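Local coordinates for carbohydrate binding family 6 (Clostridium thermocellum, PDB 5A8C), which hydrolyses terminal alpha-L-arabinofuranosyl groups from arabinosides, as a family 43 glycoside hydrolase built on a five-bladed beta-propeller, at residues 41-46 against 104-109; 252-257 against 314-319; 277-282 against 301-306. One frame throughout, in Å; residues are numbered along the deposited sequence. Where two conformers were deposited one is given.

Contact 1 (41-46 against 104-109); sequences AAVVYN and PSIVYR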
ATOM      1  N   ALA A  41       2.329   0.800   3.865  1.00  5.14           N
ATOM      2  CA  ALA A  41       2.553  -0.632   3.760  1.00  5.58           C
ATOM      3  C   ALA A  41       3.450  -1.034   4.929  1.00  5.45           C
ATOM      4  O   ALA A  41       4.248  -0.241   5.405  1.00  8.80           O
ATOM      5  CB  ALA A  41       3.173  -1.002   2.420  1.00  6.84           C
ATOM      6  N   ALA A  42       3.365  -2.269   5.369  1.00  5.77           N
ATOM      7  CA  ALA A  42       4.051  -2.682   6.597  1.00  6.52           C
ATOM      8  C   ALA A  42       4.705  -4.026   6.478  1.00  6.41           C
ATOM      9  O   ALA A  42       4.215  -4.926   5.795  1.00  7.03           O
ATOM     10  CB  ALA A  42       3.091  -2.686   7.777  1.00  8.12           C
ATOM     11  N   VAL A  43       5.814  -4.214   7.200  1.00  6.59           N
ATOM     12  CA  VAL A  43       6.477  -5.501   7.301  1.00  6.73           C
ATOM     13  C   VAL A  43       7.013  -5.673   8.704  1.00  6.50           C
ATOM     14  O   VAL A  43       7.400  -4.691   9.361  1.00  7.33           O
ATOM     15  CB  VAL A  43       7.597  -5.674   6.235  1.00  7.88           C
ATOM     16  CG1 VAL A  43       8.854  -4.900   6.591  1.00  8.70           C
ATOM     17  CG2 VAL A  43       7.941  -7.125   5.996  1.00  8.73           C
ATOM     18  N   VAL A  44       7.097  -6.911   9.143  1.00  6.64           N
ATOM     19  CA  VAL A  44       7.685  -7.251  10.439  1.00  7.13           C
ATOM     20  C   VAL A  44       9.088  -7.808  10.205  1.00  7.45           C
ATOM     21  O   VAL A  44       9.291  -8.672   9.323  1.00  8.63           O
ATOM     22  CB  VAL A  44       6.803  -8.281  11.169  1.00  8.56           C
ATOM     23  CG1 VAL A  44       7.434  -8.713  12.473  1.00  9.63           C
ATOM     24  CG2 VAL A  44       5.432  -7.676  11.413  1.00  9.16           C
ATOM     25  N   TYR A  45      10.048  -7.314  10.966  1.00  7.76           N
ATOM     26  CA  TYR A  45      11.424  -7.758  10.845  1.00  8.21           C
ATOM     27  C   TYR A  45      12.085  -7.608  12.200  1.00  8.91           C
ATOM     28  O   TYR A  45      12.053  -6.530  12.802  1.00  9.22           O
ATOM     29  CB  TYR A  45      12.184  -6.943   9.781  1.00  8.56           C
ATOM     30  CG  TYR A  45      13.658  -7.150   9.751  1.00  8.96           C
ATOM     31  CD1 TYR A  45      14.218  -8.321   9.297  1.00  9.70           C
ATOM     32  CD2 TYR A  45      14.522  -6.168  10.201  1.00  9.60           C
ATOM     33  CE1 TYR A  45      15.592  -8.487   9.259  1.00 10.82           C
ATOM     34  CE2 TYR A  45      15.881  -6.320  10.157  1.00 10.85           C
ATOM     35  CZ  TYR A  45      16.418  -7.479   9.705  1.00 11.68           C
ATOM     36  OH  TYR A  45      17.768  -7.601   9.641  1.00 14.97           O
ATOM     37  N   ASN A  46      12.735  -8.678  12.663  1.00  9.96           N
ATOM     38  CA  ASN A  46      13.498  -8.668  13.918  1.00 11.84           C
ATOM     39  C   ASN A  46      12.752  -8.059  15.074  1.00 10.64           C
ATOM     40  O   ASN A  46      13.282  -7.255  15.841  1.00 12.55           O
ATOM     41  CB  ASN A  46      14.871  -8.084  13.632  1.00 14.82           C
ATOM     42  CG  ASN A  46      15.855  -9.156  13.095  1.00 17.50           C
ATOM     43  OD1 ASN A  46      15.484 -10.322  12.876  1.00 23.10           O
ATOM     44  ND2 ASN A  46      17.057  -8.734  12.771  1.00 21.44           N
ATOM     45  N   PRO A 104       4.007   2.790  -1.531  1.00  5.19           N
ATOM     46  CA  PRO A 104       4.964   1.688  -1.498  1.00  5.82           C
ATOM     47  C   PRO A 104       4.328   0.351  -1.170  1.00  5.55           C
ATOM     48  O   PRO A 104       3.322   0.239  -0.464  1.00  6.17           O
ATOM     49  CB  PRO A 104       5.942   2.130  -0.380  1.00  7.25           C
ATOM     50  CG  PRO A 104       5.095   2.976   0.530  1.00  7.79           C
ATOM     51  CD  PRO A 104       4.176   3.716  -0.407  1.00  6.16           C
ATOM     52  N   SER A 105       5.006  -0.722  -1.607  1.00  5.52           N
ATOM     53  CA  SER A 105       4.732  -2.091  -1.160  1.00  5.23           C
ATOM     54  C   SER A 105       6.055  -2.669  -0.698  1.00  5.32           C
ATOM     55  O   SER A 105       7.044  -2.578  -1.403  1.00  6.61           O
ATOM     56  CB  SER A 105       4.169  -2.910  -2.299  1.00  5.90           C
ATOM     57  OG  SER A 105       3.920  -4.250  -1.935  1.00  6.81           O
ATOM     58  N   ILE A 106       6.094  -3.232   0.525  1.00  5.62           N
ATOM     59  CA  ILE A 106       7.332  -3.747   1.108  1.00  5.56           C
ATOM     60  C   ILE A 106       7.228  -5.276   1.253  1.00  5.40           C
ATOM     61  O   ILE A 106       6.207  -5.795   1.741  1.00  6.19           O
ATOM     62  CB  ILE A 106       7.597  -3.071   2.479  1.00  6.38           C
ATOM     63  CG1 ILE A 106       8.935  -3.515   3.077  1.00  7.15           C
ATOM     64  CG2 ILE A 106       6.449  -3.238   3.460  1.00  6.75           C
ATOM     65  CD1 ILE A 106      10.155  -3.055   2.351  1.00  8.24           C
ATOM     66  N   VAL A 107       8.327  -5.937   0.946  1.00  5.64           N
ATOM     67  CA  VAL A 107       8.457  -7.397   1.128  1.00  5.84           C
ATOM     68  C   VAL A 107       9.860  -7.656   1.674  1.00  5.92           C
ATOM     69  O   VAL A 107      10.843  -7.107   1.186  1.00  6.88           O
ATOM     70  CB  VAL A 107       8.252  -8.161  -0.202  1.00  7.03           C
ATOM     71  CG1 VAL A 107       8.403  -9.643   0.023  1.00  8.01           C
ATOM     72  CG2 VAL A 107       6.900  -7.857  -0.775  1.00  8.55           C
ATOM     73  N   TYR A 108       9.930  -8.569   2.665  1.00  6.20           N
ATOM     74  CA  TYR A 108      11.198  -9.111   3.172  1.00  6.67           C
ATOM     75  C   TYR A 108      11.378 -10.522   2.592  1.00  7.05           C
ATOM     76  O   TYR A 108      10.545 -11.380   2.839  1.00  8.13           O
ATOM     77  CB  TYR A 108      11.174  -9.116   4.695  1.00  7.55           C
ATOM     78  CG  TYR A 108      12.368  -9.749   5.369  1.00  8.40           C
ATOM     79  CD1 TYR A 108      13.665  -9.308   5.130  1.00  8.70           C
ATOM     80  CD2 TYR A 108      12.214 -10.797   6.285  1.00 10.05           C
ATOM     81  CE1 TYR A 108      14.769  -9.861   5.773  1.00  9.86           C
ATOM     82  CE2 TYR A 108      13.314 -11.356   6.909  1.00 10.43           C
ATOM     83  CZ  TYR A 108      14.582 -10.894   6.656  1.00 10.14           C
ATOM     84  OH  TYR A 108      15.643 -11.496   7.296  1.00 12.24           O
ATOM     85  N   ARG A 109      12.409 -10.683   1.762  1.00  7.20           N
ATOM     86  CA  ARG A 109      12.645 -11.996   1.124  1.00  7.07           C
ATOM     87  C   ARG A 109      14.115 -12.122   0.878  1.00  7.99           C
ATOM     88  O   ARG A 109      14.781 -11.108   0.590  1.00  8.79           O
ATOM     89  CB  ARG A 109      11.884 -12.104  -0.206  1.00  7.04           C
ATOM     90  CG  ARG A 109      11.823 -13.535  -0.734  1.00  7.40           C
ATOM     91  CD  ARG A 109      11.095 -13.675  -2.016  1.00  6.89           C
ATOM     92  NE  ARG A 109      10.889 -15.081  -2.309  1.00  8.06           N
ATOM     93  CZ  ARG A 109      10.265 -15.559  -3.378  1.00  8.01           C
ATOM     94  NH1 ARG A 109       9.798 -14.760  -4.294  1.00  7.09           N
ATOM     95  NH2 ARG A 109      10.132 -16.870  -3.509  1.00 11.72           N
TER

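Contact 2 (252-257 against 314-319); sequences KGVILP and IKQVVP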
ATOM      1  N   LYS A 252     -16.854  -9.769  -0.388  1.00  7.77           N
ATOM      2  CA  LYS A 252     -17.242 -10.056   0.979  1.00  7.94           C
ATOM      3  C   LYS A 252     -17.632  -8.846   1.826  1.00  8.35           C
ATOM      4  O   LYS A 252     -18.260  -9.057   2.861  1.00  9.80           O
ATOM      5  CB  LYS A 252     -16.167 -10.827   1.691  1.00  8.53           C
ATOM      6  CG  LYS A 252     -15.837 -12.168   1.082  1.00  9.07           C
ATOM      7  CD  LYS A 252     -16.972 -13.159   1.114  1.00 10.01           C
ATOM      8  CE  LYS A 252     -16.568 -14.481   0.491  1.00 12.58           C
ATOM      9  NZ  LYS A 252     -17.695 -15.433   0.397  1.00 13.68           N
ATOM     10  N   GLY A 253     -17.328  -7.635   1.403  1.00  8.32           N
ATOM     11  CA  GLY A 253     -17.750  -6.449   2.154  1.00  8.59           C
ATOM     12  C   GLY A 253     -16.675  -5.456   2.385  1.00  7.37           C
ATOM     13  O   GLY A 253     -15.674  -5.356   1.672  1.00  7.66           O
ATOM     14  N   VAL A 254     -16.871  -4.666   3.447  1.00  7.90           N
ATOM     15  CA  VAL A 254     -16.045  -3.525   3.830  1.00  7.39           C
ATOM     16  C   VAL A 254     -15.154  -3.874   5.008  1.00  7.31           C
ATOM     17  O   VAL A 254     -15.617  -4.341   6.040  1.00  9.49           O
ATOM     18  CB  VAL A 254     -16.957  -2.315   4.195  1.00  7.76           C
ATOM     19  CG1 VAL A 254     -16.135  -1.182   4.767  1.00  7.73           C
ATOM     20  CG2 VAL A 254     -17.742  -1.853   2.964  1.00  8.77           C
ATOM     21  N   ILE A 255     -13.867  -3.618   4.844  1.00  7.08           N
ATOM     22  CA  ILE A 255     -12.893  -3.673   5.933  1.00  7.89           C
ATOM     23  C   ILE A 255     -12.806  -2.369   6.694  1.00  6.79           C
ATOM     24  O   ILE A 255     -12.780  -2.352   7.926  1.00  8.37           O
ATOM     25  CB  ILE A 255     -11.504  -4.059   5.413  1.00  8.16           C
ATOM     26  CG1 ILE A 255     -11.543  -5.456   4.789  1.00  9.47           C
ATOM     27  CG2 ILE A 255     -10.479  -3.961   6.551  1.00  9.41           C
ATOM     28  CD1 ILE A 255     -10.242  -5.905   4.178  1.00 10.65           C
ATOM     29  N   LEU A 256     -12.737  -1.248   5.990  1.00  6.24           N
ATOM     30  CA  LEU A 256     -12.499   0.063   6.610  1.00  6.64           C
ATOM     31  C   LEU A 256     -13.366   1.095   5.919  1.00  6.40           C
ATOM     32  O   LEU A 256     -13.265   1.239   4.700  1.00  7.44           O
ATOM     33  CB  LEU A 256     -11.047   0.454   6.524  1.00  7.22           C
ATOM     34  CG  LEU A 256     -10.653   1.692   7.335  1.00  8.29           C
ATOM     35  CD1 LEU A 256     -10.587   1.406   8.833  1.00  9.92           C
ATOM     36  CD2 LEU A 256      -9.318   2.228   6.832  1.00  9.43           C
ATOM     37  N   PRO A 257     -14.276   1.746   6.618  1.00  6.25           N
ATOM     38  CA  PRO A 257     -15.030   2.849   6.027  1.00  6.36           C
ATOM     39  C   PRO A 257     -14.142   4.091   5.889  1.00  5.96           C
ATOM     40  O   PRO A 257     -12.937   4.005   6.073  1.00  6.73           O
ATOM     41  CB  PRO A 257     -16.160   3.050   7.050  1.00  7.85           C
ATOM     42  CG  PRO A 257     -15.481   2.811   8.333  1.00  8.38           C
ATOM     43  CD  PRO A 257     -14.498   1.703   8.096  1.00  7.57           C
ATOM     44  N   ILE A 314     -13.605 -10.863   7.439  1.00  9.39           N
ATOM     45  CA  ILE A 314     -12.985  -9.820   8.261  1.00  9.73           C
ATOM     46  C   ILE A 314     -14.070  -8.923   8.837  1.00  9.94           C
ATOM     47  O   ILE A 314     -14.916  -8.405   8.101  1.00 11.60           O
ATOM     48  CB  ILE A 314     -11.964  -9.015   7.434  1.00  9.15           C
ATOM     49  CG1 ILE A 314     -10.838  -9.926   6.986  1.00 10.18           C
ATOM     50  CG2 ILE A 314     -11.454  -7.833   8.250  1.00  9.26           C
ATOM     51  CD1 ILE A 314      -9.897  -9.303   5.988  1.00 11.02           C
ATOM     52  N   LYS A 315     -14.038  -8.719  10.156  1.00 10.37           N
ATOM     53  CA  LYS A 315     -14.967  -7.750  10.773  0.50 11.90           C
ATOM     54  C   LYS A 315     -14.575  -6.356  10.379  1.00 10.64           C
ATOM     55  O   LYS A 315     -13.416  -6.015  10.281  1.00 11.69           O
ATOM     56  CB  LYS A 315     -14.936  -7.750  12.295  0.50 13.76           C
ATOM     57  CG  LYS A 315     -15.449  -9.014  12.902  0.50 15.62           C
ATOM     58  CD  LYS A 315     -15.503  -8.918  14.426  0.50 17.73           C
ATOM     59  CE  LYS A 315     -14.898 -10.149  15.124  0.50 22.57           C
ATOM     60  NZ  LYS A 315     -14.496 -10.005  16.569  0.50 24.51           N
ATOM     61  N   GLN A 316     -15.571  -5.537  10.154  1.00 10.54           N
ATOM     62  CA  GLN A 316     -15.272  -4.160   9.826  1.00 10.69           C
ATOM     63  C   GLN A 316     -14.467  -3.499  10.975  1.00  9.40           C
ATOM     64  O   GLN A 316     -14.830  -3.591  12.142  1.00  9.21           O
ATOM     65  CB  GLN A 316     -16.546  -3.386   9.558  1.00 11.89           C
ATOM     66  CG  GLN A 316     -16.272  -1.966   9.089  1.00 12.86           C
ATOM     67  CD  GLN A 316     -17.491  -1.358   8.554  1.00 17.20           C
ATOM     68  OE1 GLN A 316     -18.268  -1.958   7.767  1.00 23.60           O
ATOM     69  NE2 GLN A 316     -17.707  -0.154   8.973  1.00 21.56           N
ATOM     70  N   VAL A 317     -13.378  -2.821  10.597  1.00  8.52           N
ATOM     71  CA  VAL A 317     -12.517  -2.134  11.549  1.00  8.94           C
ATOM     72  C   VAL A 317     -13.212  -0.921  12.090  1.00  8.83           C
ATOM     73  O   VAL A 317     -13.937  -0.206  11.361  1.00  9.36           O
ATOM     74  CB  VAL A 317     -11.190  -1.759  10.833  1.00  9.56           C
ATOM     75  CG1 VAL A 317     -10.285  -0.853  11.691  1.00 10.62           C
ATOM     76  CG2 VAL A 317     -10.410  -3.021  10.441  1.00 10.77           C
ATOM     77  N   VAL A 318     -12.945  -0.676  13.373  1.00  9.45           N
ATOM     78  CA  VAL A 318     -13.466   0.481  14.085  1.00 10.10           C
ATOM     79  C   VAL A 318     -12.327   1.465  14.314  1.00 10.08           C
ATOM     80  O   VAL A 318     -11.440   1.231  15.143  1.00 11.15           O
ATOM     81  CB  VAL A 318     -14.055   0.056  15.415  1.00 10.91           C
ATOM     82  CG1 VAL A 318     -14.542   1.247  16.195  1.00 12.04           C
ATOM     83  CG2 VAL A 318     -15.195  -0.924  15.187  1.00 12.13           C
ATOM     84  N   PRO A 319     -12.302   2.593  13.558  1.00  9.67           N
ATOM     85  CA  PRO A 319     -11.235   3.542  13.787  1.00  9.62           C
ATOM     86  C   PRO A 319     -11.274   4.074  15.223  1.00 10.41           C
ATOM     87  O   PRO A 319     -12.354   4.343  15.745  1.00 11.59           O
ATOM     88  CB  PRO A 319     -11.526   4.633  12.746  1.00 10.42           C
ATOM     89  CG  PRO A 319     -12.232   3.951  11.624  1.00 10.70           C
ATOM     90  CD  PRO A 319     -13.090   2.930  12.346  1.00 10.41           C
TER
HETATM   91  O   HOH W   1     -16.594  -6.771   6.752  1.00 18.26           O

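Contact 3 (277-282 against 301-306); sequences NWYVVY and VCIDQM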
ATOM      1  N   ASN A 277      -1.444 -10.678  16.525  1.00  9.73           N
ATOM      2  CA  ASN A 277      -2.626  -9.868  16.293  1.00  9.20           C
ATOM      3  C   ASN A 277      -2.546  -9.282  14.874  1.00  8.32           C
ATOM      4  O   ASN A 277      -1.487  -9.215  14.296  1.00 10.51           O
ATOM      5  CB  ASN A 277      -2.695  -8.742  17.306  1.00 10.45           C
ATOM      6  CG  ASN A 277      -2.831  -9.246  18.713  1.00 13.69           C
ATOM      7  OD1 ASN A 277      -1.934  -9.045  19.565  1.00 18.11           O
ATOM      8  ND2 ASN A 277      -3.863  -9.972  18.963  1.00 13.66           N
ATOM      9  N   TRP A 278      -3.702  -8.886  14.366  1.00  7.68           N
ATOM     10  CA  TRP A 278      -3.775  -8.293  13.037  1.00  7.24           C
ATOM     11  C   TRP A 278      -4.108  -6.823  13.137  1.00  7.03           C
ATOM     12  O   TRP A 278      -4.828  -6.384  14.029  1.00  7.61           O
ATOM     13  CB  TRP A 278      -4.827  -9.015  12.194  1.00  8.09           C
ATOM     14  CG  TRP A 278      -4.426 -10.411  11.862  1.00  8.56           C
ATOM     15  CD1 TRP A 278      -4.501 -11.510  12.643  1.00  9.51           C
ATOM     16  CD2 TRP A 278      -3.805 -10.839  10.649  1.00  8.27           C
ATOM     17  NE1 TRP A 278      -3.992 -12.614  12.001  1.00 10.54           N
ATOM     18  CE2 TRP A 278      -3.561 -12.226  10.766  1.00  9.83           C
ATOM     19  CE3 TRP A 278      -3.444 -10.188   9.448  1.00  8.80           C
ATOM     20  CZ2 TRP A 278      -2.999 -12.958   9.725  1.00 10.52           C
ATOM     21  CZ3 TRP A 278      -2.891 -10.927   8.417  1.00  9.96           C
ATOM     22  CH2 TRP A 278      -2.644 -12.305   8.570  1.00 10.65           C
ATOM     23  N   TYR A 279      -3.569  -6.054  12.203  1.00  6.72           N
ATOM     24  CA  TYR A 279      -3.760  -4.622  12.136  1.00  6.79           C
ATOM     25  C   TYR A 279      -4.022  -4.172  10.713  1.00  6.27           C
ATOM     26  O   TYR A 279      -3.498  -4.745   9.752  1.00  7.21           O
ATOM     27  CB  TYR A 279      -2.501  -3.884  12.641  1.00  7.59           C
ATOM     28  CG  TYR A 279      -2.175  -4.242  14.069  1.00  7.96           C
ATOM     29  CD1 TYR A 279      -2.753  -3.566  15.127  1.00  8.79           C
ATOM     30  CD2 TYR A 279      -1.366  -5.322  14.362  1.00  8.03           C
ATOM     31  CE1 TYR A 279      -2.544  -3.982  16.437  1.00  9.38           C
ATOM     32  CE2 TYR A 279      -1.148  -5.729  15.651  1.00  9.13           C
ATOM     33  CZ  TYR A 279      -1.733  -5.068  16.698  1.00  9.56           C
ATOM     34  OH  TYR A 279      -1.540  -5.470  17.985  1.00 11.73           O
ATOM     35  N   VAL A 280      -4.826  -3.131  10.594  1.00  6.06           N
ATOM     36  CA  VAL A 280      -4.908  -2.338   9.351  1.00  6.20           C
ATOM     37  C   VAL A 280      -4.172  -1.029   9.594  1.00  5.99           C
ATOM     38  O   VAL A 280      -4.458  -0.305  10.566  1.00  7.18           O
ATOM     39  CB  VAL A 280      -6.351  -2.097   8.915  1.00  7.50           C
ATOM     40  CG1 VAL A 280      -6.429  -1.302   7.652  1.00  8.89           C
ATOM     41  CG2 VAL A 280      -7.066  -3.405   8.664  1.00 10.62           C
ATOM     42  N   VAL A 281      -3.200  -0.737   8.733  1.00  5.55           N
ATOM     43  CA  VAL A 281      -2.566   0.563   8.669  1.00  5.61           C
ATOM     44  C   VAL A 281      -3.236   1.322   7.534  1.00  5.05           C
ATOM     45  O   VAL A 281      -3.557   0.747   6.496  1.00  5.67           O
ATOM     46  CB  VAL A 281      -1.046   0.453   8.509  1.00  6.73           C
ATOM     47  CG1 VAL A 281      -0.384  -0.068   9.789  1.00  9.23           C
ATOM     48  CG2 VAL A 281      -0.571  -0.277   7.321  1.00  8.01           C
ATOM     49  N   TYR A 282      -3.449   2.621   7.727  1.00  5.15           N
ATOM     50  CA  TYR A 282      -4.206   3.421   6.757  1.00  5.08           C
ATOM     51  C   TYR A 282      -3.819   4.845   6.911  1.00  4.95           C
ATOM     52  O   TYR A 282      -2.803   5.169   7.599  1.00  5.79           O
ATOM     53  CB  TYR A 282      -5.713   3.144   6.890  1.00  5.74           C
ATOM     54  CG  TYR A 282      -6.303   3.476   8.237  1.00  5.90           C
ATOM     55  CD1 TYR A 282      -6.230   2.577   9.296  1.00  6.78           C
ATOM     56  CD2 TYR A 282      -6.974   4.669   8.435  1.00  6.24           C
ATOM     57  CE1 TYR A 282      -6.800   2.867  10.536  1.00  7.23           C
ATOM     58  CE2 TYR A 282      -7.548   4.945   9.663  1.00  7.19           C
ATOM     59  CZ  TYR A 282      -7.497   4.033  10.682  1.00  7.60           C
ATOM     60  OH  TYR A 282      -8.116   4.351  11.875  1.00  9.57           O
ATOM     61  N   VAL A 301      -0.431   8.795   8.669  1.00  5.46           N
ATOM     62  CA  VAL A 301      -0.652   7.373   8.914  1.00  5.51           C
ATOM     63  C   VAL A 301      -1.465   7.145  10.171  1.00  5.45           C
ATOM     64  O   VAL A 301      -1.383   7.867  11.171  1.00  6.64           O
ATOM     65  CB  VAL A 301       0.691   6.642   8.938  1.00  6.19           C
ATOM     66  CG1 VAL A 301       1.588   7.106  10.090  1.00  6.96           C
ATOM     67  CG2 VAL A 301       0.567   5.141   8.955  1.00  7.49           C
ATOM     68  N   CYS A 302      -2.221   6.038  10.181  1.00  6.10           N
ATOM     69  CA  CYS A 302      -3.040   5.533  11.263  1.00  6.08           C
ATOM     70  C   CYS A 302      -2.876   4.019  11.379  1.00  5.69           C
ATOM     71  O   CYS A 302      -2.542   3.365  10.396  1.00  5.90           O
ATOM     72  CB  CYS A 302      -4.519   5.879  11.056  1.00  6.71           C
ATOM     73  SG  CYS A 302      -4.955   7.615  11.019  1.00  7.72           S
ATOM     74  N   ILE A 303      -3.241   3.485  12.528  1.00  6.16           N
ATOM     75  CA  ILE A 303      -3.239   2.048  12.761  1.00  6.18           C
ATOM     76  C   ILE A 303      -4.388   1.672  13.656  1.00  6.34           C
ATOM     77  O   ILE A 303      -4.634   2.352  14.670  1.00  7.57           O
ATOM     78  CB  ILE A 303      -1.867   1.554  13.279  1.00  6.87           C
ATOM     79  CG1 ILE A 303      -1.813   0.031  13.349  1.00  7.92           C
ATOM     80  CG2 ILE A 303      -1.501   2.203  14.622  1.00  8.02           C
ATOM     81  CD1 ILE A 303      -0.408  -0.508  13.613  1.00  8.83           C
ATOM     82  N   ASP A 304      -5.062   0.556  13.367  1.00  6.59           N
ATOM     83  CA  ASP A 304      -6.084  -0.010  14.220  1.00  6.81           C
ATOM     84  C   ASP A 304      -6.059  -1.518  14.159  1.00  6.92           C
ATOM     85  O   ASP A 304      -5.600  -2.086  13.163  1.00  7.63           O
ATOM     86  CB  ASP A 304      -7.486   0.569  13.943  1.00  7.63           C
ATOM     87  CG  ASP A 304      -7.723   1.891  14.735  1.00  8.08           C
ATOM     88  OD1 ASP A 304      -7.656   1.830  15.992  1.00  9.31           O
ATOM     89  OD2 ASP A 304      -7.957   2.951  14.105  1.00  9.04           O
ATOM     90  N   GLN A 305      -6.554  -2.155  15.179  1.00  7.49           N
ATOM     91  CA  GLN A 305      -6.656  -3.605  15.184  1.00  7.80           C
ATOM     92  C   GLN A 305      -7.741  -4.134  14.242  1.00  7.59           C
ATOM     93  O   GLN A 305      -8.791  -3.499  14.045  1.00  9.51           O
ATOM     94  CB  GLN A 305      -6.883  -4.127  16.615  1.00  9.97           C
ATOM     95  CG  GLN A 305      -6.525  -5.611  16.772  1.00 12.19           C
ATOM     96  CD  GLN A 305      -6.340  -6.096  18.215  1.00 13.23           C
ATOM     97  OE1 GLN A 305      -6.438  -5.356  19.178  1.00 16.51           O
ATOM     98  NE2 GLN A 305      -6.043  -7.371  18.347  1.00 14.85           N
ATOM     99  N   MET A 306      -7.488  -5.322  13.697  1.00  7.73           N
ATOM    100  CA  MET A 306      -8.403  -6.004  12.780  1.00  8.08           C
ATOM    101  C   MET A 306      -8.680  -7.387  13.380  1.00  8.38           C
ATOM    102  O   MET A 306      -7.751  -8.032  13.882  1.00  9.76           O
ATOM    103  CB  MET A 306      -7.732  -6.126  11.414  1.00  8.17           C
ATOM    104  CG  MET A 306      -8.662  -6.581  10.287  1.00  8.74           C
ATOM    105  SD  MET A 306      -7.798  -7.048   8.792  1.00  9.87           S
ATOM    106  CE  MET A 306      -7.476  -8.765   9.123  1.00 10.40           C
TER
HETATM  107  O   HOH W   2      -6.138  -8.994  15.890  1.00 11.93           O

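Contact 1 (41-46 against 104-109)
Val43 fits the hollow between Ile106 and Tyr108: CG1 lies 3.8 Å from Ile106 CG1, and CG2 rests 4.0 Å from Tyr108 CB. In return Ile106 pushes CG2 against the main chain of Ala42, 3.6 Å from Ala42 C. That methyl sits between Ala41 and Val43 because Ile106 turns CG1 anti to its backbone N (chi1 -176°). At one end Ala41 CB lies 3.1 Å from Pro104 O, a tight contact. The side chain of Ala41 is about 5 Å from the bound calcium ion. At the other end two rings meet in a T-shaped pair. The CD1-CE1 edge of Tyr45 points at one face of Tyr108, with centroids 5.0 Å apart and planes at 64°. The Tyr108 hydroxyl, hydrogen-bonded to Asn111, lies near the plane of the Tyr45 ring. Phe113 adds a third ring to the group. No hydrogen bond crosses this contact. The segments run nearly parallel but belong to different blades: 41-46 pairs with strand 48-56, and 104-109 pairs with strand 112-118.

Contact 2 (252-257 against 314-319)
Ile255 grips segment 314-319 with both its backbone and its side chain. Its carbonyl O accepts a hydrogen bond from Val317 N at 2.8 Å. The bond is nearly straight (168° at the hydrogen) and is the one direct hydrogen bond between the segments. The side chain of Ile255 packs against two residues: CD1 meets Ile314 CD1 at 3.9 Å, and CG2 meets Val317 CG2 at 4.0 Å. Leu256 extends the tight part. Its CD1 touches Val317 CG1 at 3.7 Å and also reaches CG of Pro319. These aliphatic groups are largely buried, and Val280 and Met306 of the next blade back them.

The other side is looser and more polar. Gln316 is solvent-exposed and lies over the chain rather than bonding to it. Its CG is anti to the backbone N (chi1 -175°) and the chain runs on extended, which carries the amide along Val254 to the ring of Pro257. OE1 is 3.8 Å from Val254 CG1, and NE2 is 3.8 Å from Pro257 CG. A water bridges the main chains nearby, donating to Val254 O and to Ile314 O, each at 2.7 Å.

Ile255 lies where strand 250-256 turns a corner, and with Leu256 it forms a classic beta bulge facing Ile237. Segment 314-319 has no regular strand and lies against this corner. The single direct bond ties down the backbone at one point. Most of the burial is aliphatic, so the attachment probably rests on apolar packing, while the polar Gln316 side stays toward solvent.

Contact 3 (277-282 against 301-306)
Val281 and Ile303 form an apolar pair on one face of the sheet, with Val281 CG1 3.8 Å from Ile303 CG1. Leu49 and Ile51 of strand 48-56 pack onto them. On the opposite face Val280 CG2 presses on the sulfur of Met306, 3.7 Å from SD. The Met306 chain bends at its last torsion (chi3 88°), which brings CE near CB of Trp278.

Farther along that face, Tyr282 folds its ring back over Cys302. CB of Cys302 stands 3.5 Å from the ring centroid and close to the ring normal, a CH-pi contact, and SG lies obliquely beside it. Tyr282 has CG between its backbone N and carbonyl carbon (chi1 61°), which swings the ring across the neighbouring strand. Its hydroxyl then donates to Asp304 OD2 at 2.6 Å, with the carboxylate turned only 25° from the ring plane. Asp304 OD1 is held by Thr320.

At the far end Gln305 NE2 and Trp278 N both donate to one water, which in turn donates to Met306 O. Paired bonds link Val280 with Asp304 and Tyr282 with Cys302; for example, Asp304 N is 3.0 Å from Val280 O. This is the antiparallel pairing of neighbouring strands within one blade of the beta-propeller, where strand 277-284 lies between 300-306 and its other neighbour, 270-274.

Contact 3 is the most buried and the one that lies within a sheet, held by a ladder of backbone bonds. Contacts 1 and 2 are partly buried. Contact 1 joins strands of two different sheets near the calcium ion and depends on side-chain shape and aromatic rings. Contact 2 joins a strand end to an irregular segment and combines a buried aliphatic side with a solvent-facing one. Its centre lies farthest out, about 17 Å from the centre of the chain. Contacts 2 and 3 touch: Leu256 and Pro319 pack on Tyr282, and Ile314 on Met306. Contact 3 is nested within the loop that contact 2 closes. Contacts 1 and 3 do not touch, but strand 48-56 packs against both.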